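Local coordinates for putative calcium-regulated periplasmic protein (Bacteroides thetaiotaomicron, PDB 3DB7) that binds calcium ions, some shared between its two subunits, and is probably a calcium-regulated periplasmic protein of the PepSY-like family with no established biochemical role, at residues G51-F56 / W62-C67; K22-D27 / V74-A79; Q9-Q12 / A17-F20; A79-Y84 / K102-K107. One frame throughout, in Å; residues are numbered along the deposited sequence.

Overall arrangement
Contact 3 closes first along the chain and contact 4 last, with contact 1 nested inside the loop that contact 2 closes. Contact 1, the hairpin of strands 53-56 and 62-66, lies within the antiparallel sheet, its centre about 3 Å from the chain's centre; contact 4 sets helix 79-88 on strand 103-108, its centre about 25 Å from that of contact 3. Contacts 2 and 3 lie in the helix and loops beside the sheet and share helix 15-24, packed on the hairpin's apolar face, and F20 touches residues of both contact 1 and contact 2. Helices thus cover the sheet's apolar side, while contacts 1 and 4 carry calcium sites that involve the second subunit.

Contact 1 of 4, residues G51-F56 / W62-C67; sequences GNKVEF and WEEVDC. With CA (calcium ion), chain C; CA (calcium ion), chain B.
The beta hairpin of strands 53-56 and 62-66 carries a calcium site on one face, where E55 and E64 sit opposite each other as a hydrogen-bonded antiparallel pair. E55 OE1 bridges two metals, lying 2.3 Å from the calcium ion of chain C and 2.5 Å from that of chain B. E55 OE2 binds the chain B ion and takes a hydrogen bond from S43. E64 OE1 meets the chain C ion at 2.3 Å, and D124 and D126 of the second subunit join it there. K53 bends at chi3 (80°) to bring NZ within 2.9 Å of E64 OE1 in a salt bridge, from above the carboxylate plane; NZ also hydrogen-bonds the calcium ligand E45, and the lysine charge probably eases the carboxylate crowding. Further along comes a classic beta bulge: E55 O accepts from E63 N at 2.8 Å and from E64 N at 3.2 Å, so the register slips by one before F56 pairs with W62. The other face is apolar. V54 CG1 lies 4.2 Å from V65 CG2, the two valines side by side. V54 CG1 also sits over the rim of one face of the F56 ring, which packs on A17 and I21 of helix 15-24.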
loop_
_atom_site.group_PDB
_atom_site.type_symbol
_atom_site.label_atom_id
_atom_site.label_comp_id
_atom_site.label_asym_id
_atom_site.label_seq_id
_atom_site.Cartn_x
_atom_site.Cartn_y
_atom_site.Cartn_z
ATOM N N GLY A 51 -7.563 -15.811 9.636
ATOM C CA GLY A 51 -7.291 -14.375 9.603
ATOM C C GLY A 51 -6.887 -13.824 8.247
ATOM O O GLY A 51 -6.823 -12.629 8.048
ATOM N N ASN A 52 -6.649 -14.694 7.280
ATOM C CA ASN A 52 -6.348 -14.209 5.927
ATOM C C ASN A 52 -7.590 -13.628 5.253
ATOM O O ASN A 52 -8.708 -13.934 5.701
ATOM C CB ASN A 52 -5.781 -15.357 5.083
ATOM C CG ASN A 52 -4.397 -15.765 5.524
ATOM O OD1 ASN A 52 -3.723 -15.008 6.214
ATOM N ND2 ASN A 52 -3.983 -16.978 5.108
ATOM N N LYS A 53 -7.393 -12.776 4.258
ATOM C CA LYS A 53 -8.485 -12.043 3.626
ATOM C C LYS A 53 -8.249 -11.873 2.146
ATOM O O LYS A 53 -7.099 -11.655 1.700
ATOM C CB LYS A 53 -8.634 -10.638 4.271
ATOM C CG LYS A 53 -9.877 -9.889 3.847
ATOM C CD LYS A 53 -9.793 -8.393 4.151
ATOM C CE LYS A 53 -8.995 -7.633 3.118
ATOM N NZ LYS A 53 -8.952 -6.154 3.318
ATOM N N VAL A 54 -9.335 -11.898 1.402
ATOM C CA VAL A 54 -9.296 -11.485 0.015
ATOM C C VAL A 54 -10.349 -10.433 -0.219
ATOM O O VAL A 54 -11.466 -10.540 0.311
ATOM C CB VAL A 54 -9.572 -12.645 -0.982
ATOM C CG1 VAL A 54 -9.496 -12.159 -2.435
ATOM C CG2 VAL A 54 -8.550 -13.774 -0.768
ATOM N N GLU A 55 -10.010 -9.389 -0.968
ATOM C CA GLU A 55 -10.970 -8.387 -1.405
ATOM C C GLU A 55 -11.067 -8.408 -2.891
ATOM O O GLU A 55 -10.045 -8.518 -3.591
ATOM C CB GLU A 55 -10.583 -6.996 -0.928
ATOM C CG GLU A 55 -11.668 -5.949 -1.197
ATOM C CD GLU A 55 -11.510 -4.721 -0.321
ATOM O OE1 GLU A 55 -10.372 -4.441 0.217
ATOM O OE2 GLU A 55 -12.525 -4.036 -0.142
ATOM N N PHE A 56 -12.294 -8.260 -3.378
ATOM C CA PHE A 56 -12.651 -8.311 -4.781
ATOM C C PHE A 56 -13.364 -7.045 -5.188
ATOM O O PHE A 56 -14.074 -6.421 -4.380
ATOM C CB PHE A 56 -13.595 -9.491 -5.075
ATOM C CG PHE A 56 -13.092 -10.838 -4.633
ATOM C CD1 PHE A 56 -12.372 -11.634 -5.530
ATOM C CD2 PHE A 56 -13.425 -11.372 -3.401
ATOM C CE1 PHE A 56 -11.949 -12.880 -5.148
ATOM C CE2 PHE A 56 -12.999 -12.637 -3.022
ATOM C CZ PHE A 56 -12.277 -13.371 -3.892
ATOM N N TRP A 62 -10.160 -10.241 -8.080
ATOM C CA TRP A 62 -9.408 -9.928 -6.866
ATOM C C TRP A 62 -8.654 -8.635 -7.003
ATOM O O TRP A 62 -8.094 -8.336 -8.080
ATOM C CB TRP A 62 -8.477 -11.071 -6.459
ATOM C CG TRP A 62 -7.310 -11.340 -7.331
ATOM C CD1 TRP A 62 -7.258 -12.197 -8.383
ATOM C CD2 TRP A 62 -5.986 -10.768 -7.204
ATOM N NE1 TRP A 62 -5.976 -12.194 -8.935
ATOM C CE2 TRP A 62 -5.191 -11.332 -8.213
ATOM C CE3 TRP A 62 -5.407 -9.816 -6.340
ATOM C CZ2 TRP A 62 -3.859 -10.993 -8.385
ATOM C CZ3 TRP A 62 -4.108 -9.500 -6.505
ATOM C CH2 TRP A 62 -3.340 -10.102 -7.515
ATOM N N GLU A 63 -8.598 -7.896 -5.886
ATOM C CA GLU A 63 -7.791 -6.670 -5.799
ATOM C C GLU A 63 -6.771 -6.726 -4.660
ATOM O O GLU A 63 -5.759 -6.022 -4.716
ATOM C CB GLU A 63 -8.658 -5.433 -5.648
ATOM C CG GLU A 63 -9.360 -5.040 -6.923
ATOM C CD GLU A 63 -10.221 -3.797 -6.850
ATOM O OE1 GLU A 63 -10.985 -3.640 -5.886
ATOM O OE2 GLU A 63 -10.188 -3.049 -7.858
ATOM N N GLU A 64 -7.016 -7.587 -3.650
ATOM C CA GLU A 64 -6.127 -7.722 -2.500
ATOM C C GLU A 64 -6.189 -9.116 -2.023
ATOM O O GLU A 64 -7.283 -9.642 -1.803
ATOM C CB GLU A 64 -6.549 -6.773 -1.378
ATOM C CG GLU A 64 -5.729 -6.915 -0.108
ATOM C CD GLU A 64 -6.323 -6.165 1.115
ATOM O OE1 GLU A 64 -7.364 -5.438 0.990
ATOM O OE2 GLU A 64 -5.740 -6.334 2.194
ATOM N N VAL A 65 -5.068 -9.777 -1.893
ATOM C CA VAL A 65 -4.961 -11.069 -1.241
ATOM C C VAL A 65 -3.985 -10.899 -0.093
ATOM O O VAL A 65 -2.779 -10.722 -0.319
ATOM C CB VAL A 65 -4.466 -12.159 -2.217
ATOM C CG1 VAL A 65 -4.294 -13.485 -1.465
ATOM C CG2 VAL A 65 -5.426 -12.294 -3.395
ATOM N N ASP A 66 -4.502 -10.885 1.141
ATOM C CA ASP A 66 -3.683 -10.661 2.339
ATOM C C ASP A 66 -3.592 -11.950 3.111
ATOM O O ASP A 66 -4.538 -12.359 3.827
ATOM C CB ASP A 66 -4.287 -9.559 3.218
ATOM C CG ASP A 66 -3.439 -9.242 4.414
ATOM O OD1 ASP A 66 -2.499 -10.029 4.663
ATOM O OD2 ASP A 66 -3.707 -8.213 5.095
ATOM N N CYS A 67 -2.477 -12.628 2.916
ATOM C CA CYS A 67 -2.224 -13.884 3.574
ATOM C C CYS A 67 -1.101 -13.743 4.571
ATOM O O CYS A 67 -0.266 -14.617 4.716
ATOM C CB CYS A 67 -1.912 -14.959 2.535
ATOM S SG CYS A 67 -3.335 -15.467 1.553
HETATM CA CA CA C . -8.251 -3.520 0.136
HETATM CA CA CA B . -11.552 -3.075 1.957
HETATM O O HOH W 1 -4.968 -11.035 6.613
HETATM O O HOH W 2 -6.036 -3.181 -0.896
HETATM O O HOH W 3 -8.596 -3.971 -2.211
#

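Contact 2 of 4, residues K22-D27 / V74-A79; sequences KQHFSD and VAIIPA
The hydrogen bond from I77 N to V74 O, at 2.9 Å, closes the short 3-10 turn that presents A75 and I76 to H24. Across the contact the touching is apolar. I76 CG1 stands almost exactly over the centre of the H24 imidazole, 3.8 Å from the centroid and only 4° off the ring normal, a clean CH-pi contact. On the opposite face Q23 CG lies 3.5 Å above the ring plane, so the imidazole is sandwiched between two aliphatic carbons. A75 CB closes in at the ring edge instead, 3.8 Å from H24 CE1. The histidine sits in the last turn of helix 15-24, and its CG lies anti to the carbonyl carbon (chi1 -59°), which carries the ring toward the segment 74-79. That segment ends the connection from strand 62-66 to helix 79-88, with P78 at the N-cap position, so the contact joins the end of one helix to the approach to the next. Just past H24 the chain leaves helical geometry at F25, whose CE2 lies 4.2 Å from I76 CD1; the F25 ring also stacks on F48. F20 packs against H24, F25 and I76 alike, and I76 rests on W62 of the hairpin.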
loop_
_atom_site.group_PDB
_atom_site.type_symbol
_atom_site.label_atom_id
_atom_site.label_comp_id
_atom_site.label_asym_id
_atom_site.label_seq_id
_atom_site.Cartn_x
_atom_site.Cartn_y
_atom_site.Cartn_z
ATOM N N LYS A 22 -12.630 -21.038 -4.248
ATOM C CA LYS A 22 -12.571 -22.482 -4.412
ATOM C C LYS A 22 -11.247 -22.895 -5.029
ATOM O O LYS A 22 -10.654 -23.899 -4.614
ATOM C CB LYS A 22 -13.779 -22.979 -5.199
ATOM C CG LYS A 22 -14.999 -22.925 -4.294
ATOM C CD LYS A 22 -16.320 -23.112 -4.965
ATOM C CE LYS A 22 -17.399 -23.312 -3.895
ATOM N NZ LYS A 22 -17.204 -24.567 -3.097
ATOM N N GLN A 23 -10.772 -22.105 -5.976
ATOM C CA GLN A 23 -9.528 -22.428 -6.686
ATOM C C GLN A 23 -8.341 -22.387 -5.754
ATOM O O GLN A 23 -7.489 -23.305 -5.735
ATOM C CB GLN A 23 -9.288 -21.490 -7.846
ATOM C CG GLN A 23 -8.018 -21.820 -8.652
ATOM C CD GLN A 23 -8.054 -23.221 -9.208
ATOM O OE1 GLN A 23 -9.101 -23.683 -9.671
ATOM N NE2 GLN A 23 -6.917 -23.928 -9.128
ATOM N N HIS A 24 -8.247 -21.315 -4.976
ATOM C CA HIS A 24 -6.979 -21.033 -4.261
ATOM C C HIS A 24 -7.043 -21.179 -2.773
ATOM O O HIS A 24 -5.986 -21.234 -2.128
ATOM C CB HIS A 24 -6.488 -19.627 -4.544
ATOM C CG HIS A 24 -6.248 -19.367 -5.986
ATOM N ND1 HIS A 24 -5.213 -19.947 -6.686
ATOM C CD2 HIS A 24 -6.939 -18.605 -6.870
ATOM C CE1 HIS A 24 -5.302 -19.582 -7.959
ATOM N NE2 HIS A 24 -6.313 -18.721 -8.087
ATOM N N PHE A 25 -8.247 -21.281 -2.228
ATOM C CA PHE A 25 -8.420 -21.337 -0.771
ATOM C C PHE A 25 -9.288 -22.516 -0.333
ATOM O O PHE A 25 -10.042 -22.450 0.653
ATOM C CB PHE A 25 -8.978 -19.997 -0.297
ATOM C CG PHE A 25 -7.978 -18.895 -0.431
ATOM C CD1 PHE A 25 -7.073 -18.669 0.594
ATOM C CD2 PHE A 25 -7.920 -18.109 -1.558
ATOM C CE1 PHE A 25 -6.127 -17.667 0.486
ATOM C CE2 PHE A 25 -6.957 -17.136 -1.662
ATOM C CZ PHE A 25 -6.072 -16.915 -0.649
ATOM N N SER A 26 -9.141 -23.619 -1.070
ATOM C CA SER A 26 -9.995 -24.793 -0.873
ATOM C C SER A 26 -9.818 -25.354 0.542
ATOM O O SER A 26 -10.771 -25.925 1.087
ATOM C CB SER A 26 -9.709 -25.908 -1.925
ATOM O OG SER A 26 -8.335 -26.256 -1.967
ATOM N N ASP A 27 -8.660 -25.096 1.142
ATOM C CA ASP A 27 -8.268 -25.718 2.419
ATOM C C ASP A 27 -8.539 -24.789 3.567
ATOM O O ASP A 27 -8.228 -25.103 4.721
ATOM C CB ASP A 27 -6.775 -26.066 2.443
ATOM N N VAL A 74 1.001 -19.296 -4.652
ATOM C CA VAL A 74 1.911 -18.855 -5.710
ATOM C C VAL A 74 1.194 -18.714 -7.033
ATOM O O VAL A 74 1.539 -17.853 -7.842
ATOM C CB VAL A 74 3.144 -19.821 -5.868
ATOM C CG1 VAL A 74 4.040 -19.424 -7.075
ATOM C CG2 VAL A 74 3.974 -19.799 -4.593
ATOM N N ALA A 75 0.188 -19.556 -7.266
ATOM C CA ALA A 75 -0.510 -19.496 -8.557
ATOM C C ALA A 75 -1.079 -18.099 -8.847
ATOM O O ALA A 75 -1.252 -17.746 -9.989
ATOM C CB ALA A 75 -1.639 -20.524 -8.586
ATOM N N ILE A 76 -1.416 -17.346 -7.796
ATOM C CA ILE A 76 -1.985 -15.984 -7.927
ATOM C C ILE A 76 -0.939 -14.952 -8.374
ATOM O O ILE A 76 -1.275 -13.902 -8.921
ATOM C CB ILE A 76 -2.535 -15.536 -6.536
ATOM C CG1 ILE A 76 -3.695 -16.444 -6.129
ATOM C CG2 ILE A 76 -3.033 -14.070 -6.521
ATOM C CD1 ILE A 76 -4.115 -16.293 -4.649
ATOM N N ILE A 77 0.335 -15.202 -8.078
ATOM C CA ILE A 77 1.407 -14.247 -8.321
ATOM C C ILE A 77 1.926 -14.304 -9.761
ATOM O O ILE A 77 2.317 -15.391 -10.247
ATOM C CB ILE A 77 2.592 -14.544 -7.360
ATOM C CG1 ILE A 77 2.119 -14.589 -5.897
ATOM C CG2 ILE A 77 3.696 -13.541 -7.547
ATOM C CD1 ILE A 77 3.140 -15.127 -4.970
ATOM N N PRO A 78 1.903 -13.175 -10.478
ATOM C CA PRO A 78 2.411 -13.217 -11.854
ATOM C C PRO A 78 3.831 -13.769 -11.895
ATOM O O PRO A 78 4.643 -13.474 -11.023
ATOM C CB PRO A 78 2.356 -11.751 -12.310
ATOM C CG PRO A 78 1.277 -11.107 -11.435
ATOM C CD PRO A 78 1.289 -11.864 -10.132
ATOM N N ALA A 79 4.105 -14.584 -12.916
ATOM C CA ALA A 79 5.379 -15.276 -12.966
ATOM C C ALA A 79 6.558 -14.340 -12.879
ATOM O O ALA A 79 7.558 -14.639 -12.227
ATOM C CB ALA A 79 5.474 -16.142 -14.262
#

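Contact 3 of 4, residues Q9-Q12 / A17-F20; sequences QVTQ and AQQF. With EDO (1,2-ethanediol), chain E.
Q18 lays its side chain against the V10 and T11 backbone, with Q18 CD 3.3 Å from V10 O. Between the side chains, Q18 CG is 4.1 Å from V10 CG1, the two sliding past each other in opposite directions. With CG anti to the carbonyl carbon and the chain extended beyond it (chi2 -172°), Q18 reaches from the helix across to the 3-10 turn of residues 10-12. Its amide nitrogen has two acceptors there: NE2 is hydrogen-bonded to the carbonyl oxygen of M13, and it also gives a hydrogen bond to a water at 3.2 Å, which in turn donates to T11 O at 2.7 Å. On the other branch of the amide, T11 CG2 lies 4.2 Å from Q18 OE1. The turn is braced from within, since Q12 N bonds to Q9 O and Q12 OE1 accepts from Q9 N at 2.8 Å, in a nearly straight bond (174°). This surface contact ties the turn that follows strand 6-8, an outermost strand of the sheet in this chain, to the start of helix 15-24. From the same helix A17 and F20 pack onto F56 and W62 of the hairpin formed by strands 53-56 and 62-66.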
loop_
_atom_site.group_PDB
_atom_site.type_symbol
_atom_site.label_atom_id
_atom_site.label_comp_id
_atom_site.label_asym_id
_atom_site.label_seq_id
_atom_site.Cartn_x
_atom_site.Cartn_y
_atom_site.Cartn_z
ATOM N N GLN A 9 -23.701 -14.095 2.491
ATOM C CA GLN A 9 -23.248 -15.447 2.276
ATOM C C GLN A 9 -22.281 -15.390 1.097
ATOM O O GLN A 9 -22.367 -14.528 0.225
ATOM C CB GLN A 9 -24.429 -16.388 1.969
ATOM C CG GLN A 9 -25.465 -16.505 3.122
ATOM C CD GLN A 9 -24.853 -17.020 4.437
ATOM O OE1 GLN A 9 -23.786 -17.633 4.449
ATOM N NE2 GLN A 9 -25.546 -16.772 5.546
ATOM N N VAL A 10 -21.359 -16.331 1.072
ATOM C CA VAL A 10 -20.463 -16.481 -0.063
ATOM C C VAL A 10 -21.208 -16.642 -1.379
ATOM O O VAL A 10 -20.796 -16.119 -2.372
ATOM C CB VAL A 10 -19.527 -17.686 0.116
ATOM C CG1 VAL A 10 -18.656 -17.878 -1.109
ATOM C CG2 VAL A 10 -18.617 -17.442 1.349
ATOM N N THR A 11 -22.353 -17.293 -1.345
ATOM C CA THR A 11 -23.142 -17.443 -2.570
ATOM C C THR A 11 -23.728 -16.140 -3.081
ATOM O O THR A 11 -24.247 -16.095 -4.193
ATOM C CB THR A 11 -24.295 -18.485 -2.363
ATOM O OG1 THR A 11 -25.018 -18.144 -1.176
ATOM C CG2 THR A 11 -23.770 -19.938 -2.230
ATOM N N GLN A 12 -23.649 -15.079 -2.289
ATOM C CA GLN A 12 -24.089 -13.761 -2.758
ATOM C C GLN A 12 -22.991 -12.954 -3.410
ATOM O O GLN A 12 -23.227 -11.848 -3.912
ATOM C CB GLN A 12 -24.648 -12.921 -1.595
ATOM C CG GLN A 12 -25.949 -13.466 -1.102
ATOM C CD GLN A 12 -26.421 -12.750 0.134
ATOM O OE1 GLN A 12 -26.066 -13.131 1.277
ATOM N NE2 GLN A 12 -27.278 -11.750 -0.072
ATOM N N ALA A 17 -15.582 -14.462 -8.000
ATOM C CA ALA A 17 -15.018 -14.459 -6.652
ATOM C C ALA A 17 -15.198 -15.790 -5.938
ATOM O O ALA A 17 -14.278 -16.329 -5.341
ATOM C CB ALA A 17 -15.613 -13.319 -5.783
ATOM N N GLN A 18 -16.374 -16.373 -6.072
ATOM C CA GLN A 18 -16.656 -17.713 -5.573
ATOM C C GLN A 18 -15.693 -18.728 -6.192
ATOM O O GLN A 18 -15.134 -19.619 -5.521
ATOM C CB GLN A 18 -18.090 -18.099 -5.880
ATOM C CG GLN A 18 -19.107 -17.273 -5.106
ATOM C CD GLN A 18 -20.500 -17.787 -5.257
ATOM O OE1 GLN A 18 -20.758 -18.951 -4.950
ATOM N NE2 GLN A 18 -21.410 -16.969 -5.813
ATOM N N GLN A 19 -15.436 -18.585 -7.476
ATOM C CA GLN A 19 -14.512 -19.508 -8.150
ATOM C C GLN A 19 -13.079 -19.324 -7.652
ATOM O O GLN A 19 -12.364 -20.286 -7.442
ATOM C CB GLN A 19 -14.569 -19.313 -9.665
ATOM C CG GLN A 19 -15.886 -19.822 -10.334
ATOM C CD GLN A 19 -16.216 -19.142 -11.656
ATOM O OE1 GLN A 19 -17.375 -19.158 -12.100
ATOM N NE2 GLN A 19 -15.224 -18.518 -12.270
ATOM N N PHE A 20 -12.697 -18.088 -7.406
ATOM C CA PHE A 20 -11.352 -17.802 -6.944
ATOM C C PHE A 20 -11.093 -18.445 -5.588
ATOM O O PHE A 20 -10.041 -19.009 -5.326
ATOM C CB PHE A 20 -11.147 -16.293 -6.897
ATOM C CG PHE A 20 -9.733 -15.861 -6.565
ATOM C CD1 PHE A 20 -8.828 -15.682 -7.564
ATOM C CD2 PHE A 20 -9.365 -15.563 -5.279
ATOM C CE1 PHE A 20 -7.540 -15.236 -7.269
ATOM C CE2 PHE A 20 -8.051 -15.089 -5.010
ATOM C CZ PHE A 20 -7.180 -14.948 -6.031
HETATM C C1 EDO E . -19.981 -17.002 6.162
HETATM O O1 EDO E . -21.317 -17.086 6.682
HETATM C C2 EDO E . -19.993 -15.800 5.236
HETATM O O2 EDO E . -20.482 -14.592 5.876
HETATM O O HOH W 4 -24.384 -18.113 -6.026
#

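Contact 4 of 4, residues A79-Y84 / K102-K107; sequences AAIQKY and KDYEVK. With CA (calcium ion), chain D.
I81 runs out from the helix with CG1 anti to the carbonyl carbon (chi1 -69°) and CD1 anti beyond it (chi2 176°), which carries CD1 out to strand 103-108. Its two branches then part company. CD1 settles over one face of the Y104 ring, 4.1 Å from the centroid and 28° off the normal, so this CH-pi contact is displaced toward the inner end of the ring: the nearest ring atom is Y104 CG, at 3.7 Å from I81 CD1. CG2 goes to the other residue on this face of the strand, meeting V106 CG2 at 3.8 Å. One isoleucine thus spans two alternate residues, Y104 and V106, both directed at the helix. The helix is the 79-88 helix, which packs on the sheet, and here its I81 also packs on F116 of strand 113-117. Y104 rests on P78 as well, and V106 on V94 and I97 of strand 94-99.

Between them E105 points away, to the polar side of the sheet. In the conformer described here its OE2 binds the chain D calcium ion at 2.3 Å, with water completing part of the shell; E105 of the second subunit binds the same metal. D103 OD1 lies 2.8 Å from a water site on this calcium, a tentative second-shell link. The strand therefore alternates in chemistry: between these two segments the helix meets the strand through apolar and CH-pi contact, while the other face carries the carboxylates that serve the calcium ion between subunits.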
loop_
_atom_site.group_PDB
_atom_site.type_symbol
_atom_site.label_atom_id
_atom_site.label_comp_id
_atom_site.label_asym_id
_atom_site.label_seq_id
_atom_site.Cartn_x
_atom_site.Cartn_y
_atom_site.Cartn_z
ATOM N N ALA A 79 4.105 -14.584 -12.916
ATOM C CA ALA A 79 5.379 -15.276 -12.966
ATOM C C ALA A 79 6.558 -14.340 -12.879
ATOM O O ALA A 79 7.558 -14.639 -12.227
ATOM C CB ALA A 79 5.474 -16.142 -14.262
ATOM N N ALA A 80 6.479 -13.186 -13.519
ATOM C CA ALA A 80 7.641 -12.297 -13.528
ATOM C C ALA A 80 7.884 -11.744 -12.125
ATOM O O ALA A 80 9.012 -11.555 -11.690
ATOM C CB ALA A 80 7.464 -11.098 -14.488
ATOM N N ILE A 81 6.802 -11.564 -11.369
ATOM C CA ILE A 81 6.946 -11.033 -9.995
ATOM C C ILE A 81 7.504 -12.153 -9.079
ATOM O O ILE A 81 8.400 -11.953 -8.273
ATOM C CB ILE A 81 5.632 -10.489 -9.469
ATOM C CG1 ILE A 81 5.275 -9.213 -10.247
ATOM C CG2 ILE A 81 5.680 -10.227 -7.958
ATOM C CD1 ILE A 81 3.883 -8.565 -9.910
ATOM N N GLN A 82 7.015 -13.375 -9.274
ATOM C CA GLN A 82 7.474 -14.531 -8.490
ATOM C C GLN A 82 8.966 -14.777 -8.717
ATOM O O GLN A 82 9.740 -15.067 -7.812
ATOM C CB GLN A 82 6.625 -15.743 -8.834
ATOM C CG GLN A 82 7.102 -17.030 -8.206
ATOM C CD GLN A 82 6.978 -17.091 -6.694
ATOM O OE1 GLN A 82 6.623 -16.094 -6.024
ATOM N NE2 GLN A 82 7.301 -18.260 -6.134
ATOM N N LYS A 83 9.404 -14.589 -9.964
ATOM C CA LYS A 83 10.798 -14.756 -10.280
ATOM C C LYS A 83 11.615 -13.658 -9.642
ATOM O O LYS A 83 12.645 -13.960 -9.084
ATOM C CB LYS A 83 11.078 -14.800 -11.781
ATOM C CG LYS A 83 12.538 -15.013 -12.101
ATOM C CD LYS A 83 12.804 -15.327 -13.527
ATOM C CE LYS A 83 14.259 -15.357 -13.815
ATOM N NZ LYS A 83 14.586 -15.727 -15.269
ATOM N N TYR A 84 11.158 -12.396 -9.692
ATOM C CA TYR A 84 11.899 -11.316 -9.048
ATOM C C TYR A 84 12.061 -11.590 -7.546
ATOM O O TYR A 84 13.132 -11.409 -6.965
ATOM C CB TYR A 84 11.185 -9.936 -9.287
ATOM C CG TYR A 84 12.001 -8.778 -8.854
ATOM C CD1 TYR A 84 12.880 -8.213 -9.723
ATOM C CD2 TYR A 84 11.979 -8.339 -7.529
ATOM C CE1 TYR A 84 13.731 -7.224 -9.318
ATOM C CE2 TYR A 84 12.792 -7.326 -7.150
ATOM C CZ TYR A 84 13.676 -6.781 -8.049
ATOM O OH TYR A 84 14.594 -5.799 -7.661
ATOM N N LYS A 102 -3.288 0.178 -12.472
ATOM C CA LYS A 102 -1.960 0.668 -12.830
ATOM C C LYS A 102 -0.747 -0.081 -12.281
ATOM O O LYS A 102 0.335 0.020 -12.869
ATOM C CB LYS A 102 -1.833 2.157 -12.530
ATOM C CG LYS A 102 -1.488 2.502 -11.102
ATOM C CD LYS A 102 -0.327 3.444 -11.070
ATOM N N ASP A 103 -0.867 -0.742 -11.140
ATOM C CA ASP A 103 0.298 -1.412 -10.593
ATOM C C ASP A 103 -0.076 -2.640 -9.763
ATOM O O ASP A 103 -1.263 -2.849 -9.455
ATOM C CB ASP A 103 1.206 -0.424 -9.835
ATOM C CG ASP A 103 0.522 0.221 -8.642
ATOM O OD1 ASP A 103 -0.408 -0.409 -8.120
ATOM O OD2 ASP A 103 0.897 1.329 -8.241
ATOM N N TYR A 104 0.925 -3.456 -9.467
ATOM C CA TYR A 104 0.882 -4.486 -8.421
ATOM C C TYR A 104 1.740 -4.043 -7.253
ATOM O O TYR A 104 2.831 -3.495 -7.468
ATOM C CB TYR A 104 1.510 -5.789 -8.863
ATOM C CG TYR A 104 0.866 -6.427 -9.992
ATOM C CD1 TYR A 104 1.205 -6.097 -11.306
ATOM C CD2 TYR A 104 -0.094 -7.382 -9.761
ATOM C CE1 TYR A 104 0.610 -6.718 -12.371
ATOM C CE2 TYR A 104 -0.757 -8.023 -10.843
ATOM C CZ TYR A 104 -0.393 -7.654 -12.134
ATOM O OH TYR A 104 -0.953 -8.229 -13.265
ATOM N N GLU A 105 1.247 -4.235 -6.021
ATOM C CA GLU A 105 2.046 -4.116 -4.782
ATOM C C GLU A 105 2.259 -5.526 -4.245
ATOM O O GLU A 105 1.365 -6.392 -4.347
ATOM C CB GLU A 105 1.301 -3.371 -3.685
ATOM C CG GLU A 105 1.115 -1.844 -3.874
ATOM C CD GLU A 105 0.293 -1.211 -2.734
ATOM O OE1 GLU A 105 0.146 -1.844 -1.643
ATOM O OE2 GLU A 105 -0.219 -0.091 -2.930
ATOM N N VAL A 106 3.454 -5.774 -3.698
ATOM C CA VAL A 106 3.763 -7.019 -3.034
ATOM C C VAL A 106 4.447 -6.735 -1.701
ATOM O O VAL A 106 5.388 -5.943 -1.647
ATOM C CB VAL A 106 4.723 -7.790 -3.944
ATOM C CG1 VAL A 106 5.166 -9.014 -3.303
ATOM C CG2 VAL A 106 3.998 -8.073 -5.326
ATOM N N LYS A 107 3.948 -7.342 -0.622
ATOM C CA LYS A 107 4.544 -7.194 0.716
ATOM C C LYS A 107 5.159 -8.500 1.111
ATOM O O LYS A 107 4.492 -9.554 1.048
ATOM C CB LYS A 107 3.497 -6.801 1.763
ATOM C CG LYS A 107 4.017 -6.585 3.155
ATOM C CD LYS A 107 4.515 -5.169 3.350
ATOM C CE LYS A 107 4.769 -4.851 4.836
ATOM N NZ LYS A 107 5.673 -3.676 5.012
HETATM CA CA CA D . -1.346 1.410 -4.245
HETATM O O HOH W 5 -1.398 1.539 -6.421
HETATM O O HOH W 6 0.423 1.913 -5.766
HETATM O O HOH W 7 -2.243 3.108 -5.555
HETATM O O HOH W 8 -3.544 2.070 -4.499
#